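Ulp1-like SUMO protease (Chaetomium thermophilum, PDB 6DG4) probably cleaves SUMO from its conjugates and processes its precursors as a cysteine protease, this chain being the C-terminal catalytic domain of a longer protein. Local coordinates at residues A[53-58]-A[232-236]; A[205-209]-A[222-226]. All blocks are in the same frame, centred on the assembly; numbering follows the deposited sequence.

Interaction 1: residues A[53-58]-A[232-236]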
ATOM      1  N   LEU A  53      13.220  -0.541   8.887  1.00  9.23           N
ATOM      2  CA  LEU A  53      13.067  -0.883   7.478  1.00  8.63           C
ATOM      3  C   LEU A  53      14.175  -1.796   6.968  1.00  8.91           C
ATOM      4  O   LEU A  53      13.898  -2.890   6.465  1.00  9.60           O
ATOM      5  CB  LEU A  53      12.994   0.387   6.620  1.00  8.50           C
ATOM      6  CG  LEU A  53      12.925   0.178   5.103  1.00  8.61           C
ATOM      7  CD1 LEU A  53      11.814  -0.772   4.670  1.00  9.83           C
ATOM      8  CD2 LEU A  53      12.749   1.524   4.412  1.00 10.03           C
ATOM      9  N   LEU A  54      15.424  -1.370   7.085  1.00  9.03           N
ATOM     10  CA  LEU A  54      16.489  -2.033   6.343  1.00  9.38           C
ATOM     11  C   LEU A  54      16.907  -3.408   6.853  1.00  9.17           C
ATOM     12  O   LEU A  54      17.197  -4.285   6.030  1.00 11.77           O
ATOM     13  CB  LEU A  54      17.716  -1.122   6.239  1.00  9.82           C
ATOM     14  CG  LEU A  54      17.520   0.052   5.285  1.00 10.07           C
ATOM     15  CD1 LEU A  54      18.671   1.038   5.436  1.00 10.24           C
ATOM     16  CD2 LEU A  54      17.390  -0.432   3.846  1.00 10.63           C
ATOM     17  N   PRO A  55      16.993  -3.659   8.158  1.00 10.13           N
ATOM     18  CA  PRO A  55      17.363  -5.012   8.595  1.00  9.35           C
ATOM     19  C   PRO A  55      16.366  -6.030   8.066  1.00 10.35           C
ATOM     20  O   PRO A  55      15.154  -5.804   8.081  1.00 11.31           O
ATOM     21  CB  PRO A  55      17.335  -4.926  10.124  1.00 10.89           C
ATOM     22  CG  PRO A  55      17.509  -3.473  10.425  1.00 10.66           C
ATOM     23  CD  PRO A  55      16.800  -2.752   9.303  1.00 10.61           C
ATOM     24  N   ALA A  56      16.890  -7.160   7.593  1.00 10.45           N
ATOM     25  CA  ALA A  56      16.050  -8.174   6.971  1.00 11.27           C
ATOM     26  C   ALA A  56      15.023  -8.752   7.935  1.00  9.68           C
ATOM     27  O   ALA A  56      14.034  -9.340   7.482  1.00 11.74           O
ATOM     28  CB  ALA A  56      16.926  -9.295   6.414  1.00 11.51           C
ATOM     29  N   THR A  57      15.226  -8.597   9.246  1.00 10.47           N
ATOM     30  CA  THR A  57      14.279  -9.106  10.232  1.00 11.08           C
ATOM     31  C   THR A  57      13.553  -8.001  10.992  1.00 11.70           C
ATOM     32  O   THR A  57      12.901  -8.288  12.001  1.00 13.04           O
ATOM     33  CB  THR A  57      14.950 -10.071  11.222  1.00 12.58           C
ATOM     34  OG1 THR A  57      15.920  -9.382  12.022  1.00 13.16           O
ATOM     35  CG2 THR A  57      15.614 -11.228  10.483  1.00 14.55           C
ATOM     36  N   ALA A  58      13.631  -6.757  10.531  1.00 11.12           N
ATOM     37  CA  ALA A  58      12.988  -5.656  11.231  1.00 11.38           C
ATOM     38  C   ALA A  58      11.505  -5.586  10.898  1.00  9.97           C
ATOM     39  O   ALA A  58      11.092  -5.791   9.754  1.00 11.31           O
ATOM     40  CB  ALA A  58      13.650  -4.328  10.855  1.00 12.07           C
ATOM     41  N   ARG A 232      13.342  -4.340   0.897  1.00  7.85           N
ATOM     42  CA  ARG A 232      13.510  -3.316   1.924  1.00  7.75           C
ATOM     43  C   ARG A 232      14.457  -2.220   1.455  1.00  8.09           C
ATOM     44  O   ARG A 232      14.214  -1.034   1.699  1.00  8.50           O
ATOM     45  CB  ARG A 232      14.025  -3.941   3.219  1.00  8.60           C
ATOM     46  CG  ARG A 232      13.032  -4.868   3.882  1.00  8.86           C
ATOM     47  CD  ARG A 232      13.735  -5.768   4.885  1.00  8.02           C
ATOM     48  NE  ARG A 232      12.794  -6.687   5.517  1.00  8.88           N
ATOM     49  CZ  ARG A 232      12.122  -6.422   6.632  1.00  8.17           C
ATOM     50  NH1 ARG A 232      12.280  -5.259   7.247  1.00  9.26           N
ATOM     51  NH2 ARG A 232      11.269  -7.314   7.117  1.00  9.77           N
ATOM     52  N   GLN A 233      15.563  -2.603   0.805  1.00  8.64           N
ATOM     53  CA  GLN A 233      16.500  -1.616   0.286  1.00  9.33           C
ATOM     54  C   GLN A 233      15.856  -0.770  -0.800  1.00  8.25           C
ATOM     55  O   GLN A 233      16.094   0.442  -0.877  1.00  8.81           O
ATOM     56  CB  GLN A 233      17.726  -2.303  -0.306  1.00 12.23           C
ATOM     57  CG  GLN A 233      18.586  -3.027   0.657  1.00 17.39           C
ATOM     58  CD  GLN A 233      19.846  -3.508  -0.033  1.00 25.91           C
ATOM     59  OE1 GLN A 233      20.960  -3.081   0.281  1.00 33.09           O
ATOM     60  NE2 GLN A 233      19.670  -4.380  -1.005  1.00 28.53           N
ATOM     61  N   ARG A 234      15.057  -1.401  -1.666  1.00  8.30           N
ATOM     62  CA  ARG A 234      14.397  -0.664  -2.737  1.00  7.98           C
ATOM     63  C   ARG A 234      13.372   0.314  -2.181  1.00  7.80           C
ATOM     64  O   ARG A 234      13.272   1.449  -2.657  1.00  8.63           O
ATOM     65  CB  ARG A 234      13.743  -1.641  -3.711  1.00  7.77           C
ATOM     66  CG  ARG A 234      14.752  -2.538  -4.438  1.00  9.81           C
ATOM     67  CD  ARG A 234      14.091  -3.385  -5.532  1.00 10.35           C
ATOM     68  NE  ARG A 234      13.459  -2.501  -6.501  1.00 12.80           N
ATOM     69  CZ  ARG A 234      14.106  -1.810  -7.437  1.00 13.30           C
ATOM     70  NH1 ARG A 234      15.421  -1.915  -7.595  1.00 11.92           N
ATOM     71  NH2 ARG A 234      13.425  -0.995  -8.218  1.00 17.21           N
ATOM     72  N   ILE A 235      12.599  -0.110  -1.176  1.00  8.10           N
ATOM     73  CA  ILE A 235      11.654   0.797  -0.531  1.00  7.32           C
ATOM     74  C   ILE A 235      12.395   1.976   0.076  1.00  8.04           C
ATOM     75  O   ILE A 235      11.967   3.131  -0.047  1.00  8.26           O
ATOM     76  CB  ILE A 235      10.824   0.040   0.522  1.00  8.05           C
ATOM     77  CG1 ILE A 235       9.881  -0.959  -0.152  1.00  8.78           C
ATOM     78  CG2 ILE A 235      10.026   1.019   1.395  1.00  8.94           C
ATOM     79  CD1 ILE A 235       9.361  -2.018   0.806  1.00 10.56           C
ATOM     80  N   ALA A 236      13.522   1.708   0.739  1.00  7.70           N
ATOM     81  CA  ALA A 236      14.321   2.784   1.314  1.00  8.26           C
ATOM     82  C   ALA A 236      14.757   3.772   0.238  1.00  8.26           C
ATOM     83  O   ALA A 236      14.663   4.992   0.421  1.00  8.89           O
ATOM     84  CB  ALA A 236      15.539   2.205   2.033  1.00  9.24           C
TER
HETATM   85  O   HOH W   1      13.139  -9.417   4.799  1.00 11.27           O
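A type I beta turn, Pro55 to Ala58, in the loop between helices 46-50 and 62-80 receives the side chain of Arg232 from helix 228-241. Arg232 runs out nearly straight, extended from CG to NE (chi3 -179°), so its guanidinium lies among the backbone carbonyls of the loop while its methylenes pass Leu53 O. Leu53 O lies in the guanidinium plane and takes a nearly straight hydrogen bond from NH1 of Arg232 (3.0 Å, N-H...O 165°). Ala58 O is gripped end-on by both terminal nitrogens, at 2.8 Å from Arg232 NH1 and 3.1 Å from Arg232 NH2; sharing one acceptor bends both bonds. Pro55 O and Ala56 O stand over one face instead, too poorly aligned for direct bonds, but a water accepts from Arg232 NE (2.8 Å) and donates to Ala56 O. Arginine suits this place because its five N-H groups can serve several carbonyls at once, and the surrounding oxygens probably favour its positive charge; Asp201 adds a salt bridge to NH2.

Nearer the helix the contact turns apolar. With CG anti to the backbone N (chi1 176°), the branched end of Leu53 is carried to the helix, where its CD2 methyl lies 3.7 Å from Ala236 CB and 4.1 Å from Ile235 CG2. Leu54 CD2 reaches the same Ala236 CB, also at 3.7 Å, and small alanine lets both leucines come close to the helix. Phe49 and Val23 extend this cluster. The arrangement is that of an irregular connection tied to a helix by an arginine capturing main-chain carbonyls, with leucines packed beside it, in a Ulp1-type C48 catalytic domain.

Interaction 2: residues A[205-209]-A[222-226]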
ATOM      1  N   PHE A 205       5.438  -7.371   2.668  1.00  8.60           N
ATOM      2  CA  PHE A 205       4.399  -7.977   1.845  1.00  8.14           C
ATOM      3  C   PHE A 205       3.267  -6.988   1.578  1.00  7.87           C
ATOM      4  O   PHE A 205       2.752  -6.904   0.457  1.00  8.08           O
ATOM      5  CB  PHE A 205       3.813  -9.200   2.557  1.00  8.62           C
ATOM      6  CG  PHE A 205       4.642 -10.455   2.448  1.00  8.35           C
ATOM      7  CD1 PHE A 205       4.753 -11.127   1.246  1.00 10.25           C
ATOM      8  CD2 PHE A 205       5.248 -11.001   3.567  1.00  8.69           C
ATOM      9  CE1 PHE A 205       5.478 -12.294   1.150  1.00 10.58           C
ATOM     10  CE2 PHE A 205       5.982 -12.169   3.471  1.00 10.34           C
ATOM     11  CZ  PHE A 205       6.093 -12.815   2.260  1.00  9.54           C
ATOM     12  N   THR A 206       2.844  -6.255   2.611  1.00  7.65           N
ATOM     13  CA  THR A 206       1.744  -5.302   2.462  1.00  8.09           C
ATOM     14  C   THR A 206       2.084  -4.240   1.418  1.00  7.48           C
ATOM     15  O   THR A 206       1.276  -3.953   0.525  1.00  8.16           O
ATOM     16  CB  THR A 206       1.429  -4.685   3.830  1.00  8.37           C
ATOM     17  OG1 THR A 206       0.883  -5.691   4.694  1.00  9.27           O
ATOM     18  CG2 THR A 206       0.431  -3.543   3.747  1.00  8.50           C
ATOM     19  N   ILE A 207       3.279  -3.652   1.503  1.00  7.50           N
ATOM     20  CA  ILE A 207       3.682  -2.645   0.523  1.00  7.12           C
ATOM     21  C   ILE A 207       3.758  -3.257  -0.872  1.00  6.65           C
ATOM     22  O   ILE A 207       3.326  -2.654  -1.863  1.00  7.91           O
ATOM     23  CB  ILE A 207       5.032  -2.019   0.925  1.00  7.81           C
ATOM     24  CG1 ILE A 207       4.896  -1.151   2.175  1.00  8.06           C
ATOM     25  CG2 ILE A 207       5.609  -1.197  -0.231  1.00  9.32           C
ATOM     26  CD1 ILE A 207       6.235  -0.818   2.822  1.00  7.82           C
ATOM     27  N   THR A 208       4.354  -4.445  -0.980  1.00  6.67           N
ATOM     28  CA  THR A 208       4.592  -5.025  -2.298  1.00  7.11           C
ATOM     29  C   THR A 208       3.282  -5.441  -2.949  1.00  7.73           C
ATOM     30  O   THR A 208       3.097  -5.254  -4.158  1.00  7.92           O
ATOM     31  CB  THR A 208       5.576  -6.191  -2.183  1.00  7.99           C
ATOM     32  OG1 THR A 208       6.787  -5.735  -1.565  1.00  8.63           O
ATOM     33  CG2 THR A 208       5.925  -6.743  -3.553  1.00  9.30           C
ATOM     34  N   ASN A 209       2.357  -6.000  -2.162  1.00  7.63           N
ATOM     35  CA  ASN A 209       1.035  -6.319  -2.688  1.00  7.49           C
ATOM     36  C   ASN A 209       0.300  -5.060  -3.122  1.00  7.99           C
ATOM     37  O   ASN A 209      -0.459  -5.082  -4.097  1.00  9.07           O
ATOM     38  CB  ASN A 209       0.225  -7.101  -1.655  1.00  8.03           C
ATOM     39  CG  ASN A 209       0.697  -8.531  -1.525  1.00  8.10           C
ATOM     40  OD1 ASN A 209       1.297  -9.082  -2.447  1.00  8.75           O
ATOM     41  ND2 ASN A 209       0.440  -9.137  -0.379  1.00  8.86           N
ATOM     42  N   ALA A 222       4.812 -12.480  -9.363  1.00  9.76           N
ATOM     43  CA  ALA A 222       5.745 -11.363  -9.421  1.00  9.41           C
ATOM     44  C   ALA A 222       6.906 -11.401  -8.435  1.00  8.86           C
ATOM     45  O   ALA A 222       7.935 -10.787  -8.720  1.00 10.40           O
ATOM     46  CB  ALA A 222       5.000 -10.035  -9.222  1.00 10.90           C
ATOM     47  N   TYR A 223       6.790 -12.070  -7.290  1.00  8.33           N
ATOM     48  CA  TYR A 223       7.855 -11.973  -6.294  1.00  8.24           C
ATOM     49  C   TYR A 223       7.783 -13.153  -5.333  1.00  9.55           C
ATOM     50  O   TYR A 223       6.836 -13.946  -5.357  1.00  9.89           O
ATOM     51  CB  TYR A 223       7.824 -10.611  -5.574  1.00  8.40           C
ATOM     52  CG  TYR A 223       6.716 -10.415  -4.558  1.00  8.70           C
ATOM     53  CD1 TYR A 223       5.435 -10.022  -4.944  1.00  8.54           C
ATOM     54  CD2 TYR A 223       6.961 -10.597  -3.207  1.00  9.03           C
ATOM     55  CE1 TYR A 223       4.430  -9.838  -4.009  1.00  9.49           C
ATOM     56  CE2 TYR A 223       5.964 -10.420  -2.265  1.00  9.75           C
ATOM     57  CZ  TYR A 223       4.705 -10.037  -2.661  1.00  9.13           C
ATOM     58  OH  TYR A 223       3.738  -9.864  -1.691  1.00 11.20           O
ATOM     59  N   THR A 224       8.826 -13.267  -4.501  1.00  9.68           N
ATOM     60  CA  THR A 224       8.923 -14.298  -3.484  1.00  9.91           C
ATOM     61  C   THR A 224       9.345 -13.684  -2.153  1.00  9.41           C
ATOM     62  O   THR A 224       9.909 -12.586  -2.096  1.00  9.00           O
ATOM     63  CB  THR A 224       9.977 -15.352  -3.838  1.00 12.09           C
ATOM     64  OG1 THR A 224      11.273 -14.761  -3.683  1.00 14.25           O
ATOM     65  CG2 THR A 224       9.811 -15.857  -5.265  1.00 13.52           C
ATOM     66  N   GLU A 225       9.096 -14.436  -1.079  1.00  9.74           N
ATOM     67  CA  GLU A 225       9.506 -13.996   0.250  1.00  9.68           C
ATOM     68  C   GLU A 225      11.017 -13.791   0.337  1.00  9.59           C
ATOM     69  O   GLU A 225      11.486 -12.855   0.996  1.00 10.77           O
ATOM     70  CB  GLU A 225       9.039 -15.006   1.299  1.00 11.23           C
ATOM     71  CG  GLU A 225       9.365 -14.583   2.724  1.00 12.54           C
ATOM     72  CD  GLU A 225       8.700 -15.456   3.774  1.00 14.21           C
ATOM     73  OE1 GLU A 225       8.845 -16.696   3.689  1.00 15.96           O
ATOM     74  OE2 GLU A 225       8.042 -14.901   4.688  1.00 15.22           O
ATOM     75  N   ALA A 226      11.801 -14.656  -0.312  1.00 10.40           N
ATOM     76  CA  ALA A 226      13.254 -14.544  -0.223  1.00 10.91           C
ATOM     77  C   ALA A 226      13.793 -13.262  -0.851  1.00  9.97           C
ATOM     78  O   ALA A 226      14.940 -12.892  -0.575  1.00 11.21           O
ATOM     79  CB  ALA A 226      13.914 -15.762  -0.866  1.00 13.97           C
TER
HETATM   80  O   HOH W   2       1.847 -11.701  -0.065  1.00 15.50           O
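Tyr223 meets three side chains of helix 202-215, with Thr208 over its ring and Asn209 and Phe205 at its edge. With CG held between the backbone N and the carbonyl carbon (chi1 74°), the ring is directed at the helix. Thr208 CG2 sits over the ring centre in a CH-pi contact, 3.5 Å from the centroid and 12° off the normal. Threonine fits here because it carries both a methyl and a hydroxyl: the methyl meets the ring while OG1 hydrogen-bonds to Val204 O and to Gln231. At the far end Tyr223 OH donates to Asn209 OD1 at 2.7 Å, coming from above the amide's carbonyl plane. A water donates to the same hydroxyl and accepts from Asn209 ND2, closing a small polar ring.

Phe205 brings its CD1 edge to within 3.8 Å of Tyr223 CE2, the two side chains slanting across one another. The far rim of the phenyl meets Glu225, whose OE2 lies near the ring plane, 3.6 Å from Phe205 CE2; that oxygen also accepts hydrogen bonds from the backbone N of Thr197 and Asn198. Replacing Tyr223 with an alanine would probably leave the Thr208 methyl without its aromatic cover and Asn209 OD1 without its hydroxyl donor. The chemistry thus implies a mixed interface, in which an aromatic face takes up a methyl, while the phenolic hydroxyl, placed between amide and water, has its polarity met within the buried contact.

Overall arrangement
Both contacts gather round the adjacent helices 202-215 and 228-241, with centres 13 Å apart. Interaction 2 packs the last part of the connection between these helices back against the first of them, whereas interaction 1 ties the second to a loop far earlier in the chain. They meet directly where Ile235 CD1 packs on Ile207 CD1 at 3.9 Å. Helix 202-215 begins at Cys202, and in C48 peptidases the nucleophilic cysteine occupies the start of such a helix, so this residue is probably the nucleophile here. Through its Asp201 partner, Arg232 links interaction 1 to the residue just before Cys202, and interaction 2 lies one to two turns further along the same helix.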